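Local coordinates for protein putative 2,5-diketo-D-gluconic acid reductase B (Sinorhizobium meliloti, PDB 3UP8) that probably reduces small carbonyl compounds such as methylglyoxal with NADPH, as a member of the aldo/keto reductase family, at residues D217-H227 with E272-A280. Numbering follows the deposited sequence.
Sequences DPLLTEIGGRH and EMAAVRELA
Glu272 splits its carboxylate between Arg226 and His227. Glu272 OE1 takes a nearly straight bond (170°) on its syn side from His227 NE2, 2.8 Å away and in the plane of the imidazole, which is turned steeply from the carboxylate. Glu272 OE2 offers its anti lone pair to Arg226 NH1, a salt bridge of 2.8 Å, while Arg226 NH2 turns back to Glu222 OE2, so the guanidinium is gripped from both helices. With CG anti to its own carbonyl carbon (chi1 -69°) and an extended chain beyond, Glu272 slides alongside Ile223, laying CD 3.6 Å from Ile223 CG2. Cut back to an alanine, this position is likely to leave His227 NE2 without this acceptor, Arg226 with Glu222 as its one carboxylate partner within the segments, and a gap beside Ile223. Helices 218-227 and 272-277 run almost antiparallel (164°), their axes 10.8 Å apart at the closest, on the outside of the (beta/alpha)8 barrel of the aldo/keto reductases, away from the predicted active site; Val276 touches Trp238 of helix 231-240. At the other end Leu279 and Leu219 meet by their CD2 methyls at 4.0 Å, and Leu219 CD2 lies 3.6 Å from Ala275 O. Leu279 CD1 packs 3.8 Å from Leu220 CD2, which meets Val276 CG2 at 3.7 Å. Beside Leu279 sits the carboxylate of the N-cap Asp217: OD1 accepts from Leu220 N, and OD2 is hydrogen-bonded to Tyr186 OH.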
loop_
_atom_site.group_PDB
_atom_site.type_symbol
_atom_site.label_atom_id
_atom_site.label_comp_id
_atom_site.label_asym_id
_atom_site.label_seq_id
_atom_site.Cartn_x
_atom_site.Cartn_y
_atom_site.Cartn_z
ATOM N N ASP A 217 16.110 -8.089 -13.928
ATOM C CA ASP A 217 15.682 -7.614 -15.231
ATOM C C ASP A 217 16.783 -6.791 -15.902
ATOM O O ASP A 217 17.287 -5.829 -15.312
ATOM C CB ASP A 217 14.387 -6.808 -15.126
ATOM C CG ASP A 217 13.737 -6.572 -16.475
ATOM O OD1 ASP A 217 14.267 -5.756 -17.253
ATOM O OD2 ASP A 217 12.685 -7.183 -16.759
ATOM N N PRO A 218 17.163 -7.175 -17.136
ATOM C CA PRO A 218 18.233 -6.481 -17.869
ATOM C C PRO A 218 17.848 -5.063 -18.293
ATOM O O PRO A 218 18.686 -4.160 -18.218
ATOM C CB PRO A 218 18.457 -7.367 -19.103
ATOM C CG PRO A 218 17.167 -8.120 -19.277
ATOM C CD PRO A 218 16.634 -8.331 -17.887
ATOM N N LEU A 219 16.605 -4.864 -18.737
ATOM C CA LEU A 219 16.162 -3.521 -19.096
ATOM C C LEU A 219 16.209 -2.581 -17.882
ATOM O O LEU A 219 16.679 -1.440 -17.988
ATOM C CB LEU A 219 14.777 -3.527 -19.750
ATOM C CG LEU A 219 14.142 -2.153 -20.037
ATOM C CD1 LEU A 219 14.836 -1.410 -21.182
ATOM C CD2 LEU A 219 12.651 -2.286 -20.328
ATOM N N LEU A 220 15.741 -3.069 -16.734
ATOM C CA LEU A 220 15.721 -2.263 -15.504
ATOM C C LEU A 220 17.118 -1.983 -14.958
ATOM O O LEU A 220 17.368 -0.918 -14.397
ATOM C CB LEU A 220 14.840 -2.906 -14.426
ATOM C CG LEU A 220 13.382 -3.188 -14.808
ATOM C CD1 LEU A 220 12.610 -3.772 -13.620
ATOM C CD2 LEU A 220 12.685 -1.953 -15.366
ATOM N N THR A 221 18.028 -2.938 -15.125
ATOM C CA THR A 221 19.426 -2.726 -14.758
ATOM C C THR A 221 20.062 -1.690 -15.688
ATOM O O THR A 221 20.891 -0.891 -15.251
ATOM C CB THR A 221 20.227 -4.047 -14.782
ATOM O OG1 THR A 221 19.605 -4.997 -13.911
ATOM C CG2 THR A 221 21.659 -3.825 -14.325
ATOM N N GLU A 222 19.654 -1.699 -16.958
ATOM C CA GLU A 222 20.171 -0.756 -17.947
ATOM C C GLU A 222 19.732 0.668 -17.618
ATOM O O GLU A 222 20.543 1.603 -17.619
ATOM C CB GLU A 222 19.728 -1.126 -19.368
ATOM C CG GLU A 222 20.453 -0.301 -20.444
ATOM C CD GLU A 222 19.766 -0.305 -21.801
ATOM O OE1 GLU A 222 19.064 -1.290 -22.144
ATOM O OE2 GLU A 222 19.952 0.681 -22.544
ATOM N N ILE A 223 18.444 0.830 -17.336
ATOM C CA ILE A 223 17.915 2.144 -17.006
ATOM C C ILE A 223 18.529 2.638 -15.704
ATOM O O ILE A 223 18.929 3.796 -15.609
ATOM C CB ILE A 223 16.384 2.151 -16.983
ATOM C CG1 ILE A 223 15.857 1.860 -18.392
ATOM C CG2 ILE A 223 15.860 3.495 -16.495
ATOM C CD1 ILE A 223 14.355 1.604 -18.481
ATOM N N GLY A 224 18.641 1.743 -14.728
ATOM C CA GLY A 224 19.265 2.048 -13.443
ATOM C C GLY A 224 20.685 2.555 -13.577
ATOM O O GLY A 224 21.077 3.513 -12.905
ATOM N N GLY A 225 21.448 1.909 -14.454
ATOM C CA GLY A 225 22.816 2.316 -14.751
ATOM C C GLY A 225 22.933 3.751 -15.226
ATOM O O GLY A 225 23.809 4.483 -14.759
ATOM N N ARG A 226 22.061 4.152 -16.150
ATOM C CA ARG A 226 22.004 5.536 -16.628
ATOM C C ARG A 226 21.885 6.586 -15.511
ATOM O O ARG A 226 22.339 7.721 -15.683
ATOM C CB ARG A 226 20.837 5.737 -17.597
ATOM C CG ARG A 226 20.754 4.743 -18.727
ATOM C CD ARG A 226 19.609 5.115 -19.645
ATOM N NE ARG A 226 19.337 4.096 -20.658
ATOM C CZ ARG A 226 18.215 4.027 -21.371
ATOM N NH1 ARG A 226 17.246 4.910 -21.186
ATOM N NH2 ARG A 226 18.056 3.074 -22.278
ATOM N N HIS A 227 21.272 6.218 -14.382
ATOM C CA HIS A 227 20.967 7.178 -13.306
ATOM C C HIS A 227 21.802 6.967 -12.048
ATOM O O HIS A 227 21.633 7.683 -11.054
ATOM C CB HIS A 227 19.480 7.105 -12.927
ATOM C CG HIS A 227 18.552 7.504 -14.026
ATOM N ND1 HIS A 227 18.326 8.819 -14.367
ATOM C CD2 HIS A 227 17.773 6.764 -14.848
ATOM C CE1 HIS A 227 17.457 8.874 -15.359
ATOM N NE2 HIS A 227 17.110 7.640 -15.674
ATOM N N GLU A 272 11.867 6.119 -20.953
ATOM C CA GLU A 272 12.127 5.125 -19.918
ATOM C C GLU A 272 10.834 4.615 -19.269
ATOM O O GLU A 272 10.723 3.425 -18.979
ATOM C CB GLU A 272 13.135 5.646 -18.890
ATOM C CG GLU A 272 14.545 5.790 -19.484
ATOM C CD GLU A 272 15.563 6.463 -18.567
ATOM O OE1 GLU A 272 15.175 7.198 -17.617
ATOM O OE2 GLU A 272 16.777 6.249 -18.812
HETATM N N MSE A 273 9.859 5.508 -19.087
HETATM C CA MSE A 273 8.543 5.157 -18.532
HETATM C C MSE A 273 7.751 4.230 -19.464
HETATM O O MSE A 273 7.192 3.224 -19.019
HETATM C CB MSE A 273 7.718 6.419 -18.228
HETATM C CG MSE A 273 8.274 7.299 -17.099
HETATM SE SE MSE A 273 8.146 6.523 -15.293
HETATM C CE MSE A 273 6.194 6.531 -15.241
ATOM N N ALA A 274 7.701 4.577 -20.752
ATOM C CA ALA A 274 7.039 3.750 -21.767
ATOM C C ALA A 274 7.661 2.354 -21.878
ATOM O O ALA A 274 6.939 1.367 -22.014
ATOM C CB ALA A 274 7.060 4.455 -23.140
ATOM N N ALA A 275 8.991 2.284 -21.805
ATOM C CA ALA A 275 9.735 1.022 -21.914
ATOM C C ALA A 275 9.468 0.083 -20.739
ATOM O O ALA A 275 9.308 -1.133 -20.927
ATOM C CB ALA A 275 11.223 1.291 -22.029
ATOM N N VAL A 276 9.437 0.639 -19.528
ATOM C CA VAL A 276 9.113 -0.167 -18.342
ATOM C C VAL A 276 7.682 -0.685 -18.448
ATOM O O VAL A 276 7.410 -1.831 -18.091
ATOM C CB VAL A 276 9.360 0.586 -17.026
ATOM C CG1 VAL A 276 8.880 -0.235 -15.841
ATOM C CG2 VAL A 276 10.835 0.859 -16.860
ATOM N N ARG A 277 6.790 0.147 -18.980
ATOM C CA ARG A 277 5.392 -0.221 -19.204
ATOM C C ARG A 277 5.238 -1.436 -20.144
ATOM O O ARG A 277 4.304 -2.245 -19.983
ATOM C CB ARG A 277 4.616 0.992 -19.734
ATOM C CG ARG A 277 3.092 0.854 -19.706
ATOM C CD ARG A 277 2.425 1.844 -20.666
ATOM N NE ARG A 277 1.215 1.286 -21.296
ATOM C CZ ARG A 277 1.204 0.464 -22.355
ATOM N NH1 ARG A 277 2.337 0.069 -22.933
ATOM N NH2 ARG A 277 0.047 0.019 -22.837
ATOM N N GLU A 278 6.159 -1.563 -21.105
ATOM C CA GLU A 278 6.174 -2.683 -22.067
ATOM C C GLU A 278 6.467 -4.057 -21.452
ATOM O O GLU A 278 6.278 -5.083 -22.109
ATOM C CB GLU A 278 7.199 -2.441 -23.189
ATOM C CG GLU A 278 6.933 -1.236 -24.082
ATOM C CD GLU A 278 5.591 -1.288 -24.814
ATOM O OE1 GLU A 278 5.004 -2.393 -24.962
ATOM O OE2 GLU A 278 5.133 -0.204 -25.254
ATOM N N LEU A 279 6.952 -4.071 -20.213
ATOM C CA LEU A 279 7.285 -5.316 -19.525
ATOM C C LEU A 279 6.075 -6.132 -19.056
ATOM O O LEU A 279 6.248 -7.261 -18.611
ATOM C CB LEU A 279 8.239 -5.052 -18.349
ATOM C CG LEU A 279 9.634 -4.522 -18.694
ATOM C CD1 LEU A 279 10.413 -4.193 -17.419
ATOM C CD2 LEU A 279 10.398 -5.514 -19.575
ATOM N N ALA A 280 4.867 -5.576 -19.160
ATOM C CA ALA A 280 3.657 -6.253 -18.675
ATOM C C ALA A 280 3.412 -7.587 -19.397
ATOM O O ALA A 280 3.561 -7.681 -20.621
ATOM C CB ALA A 280 2.442 -5.344 -18.779
#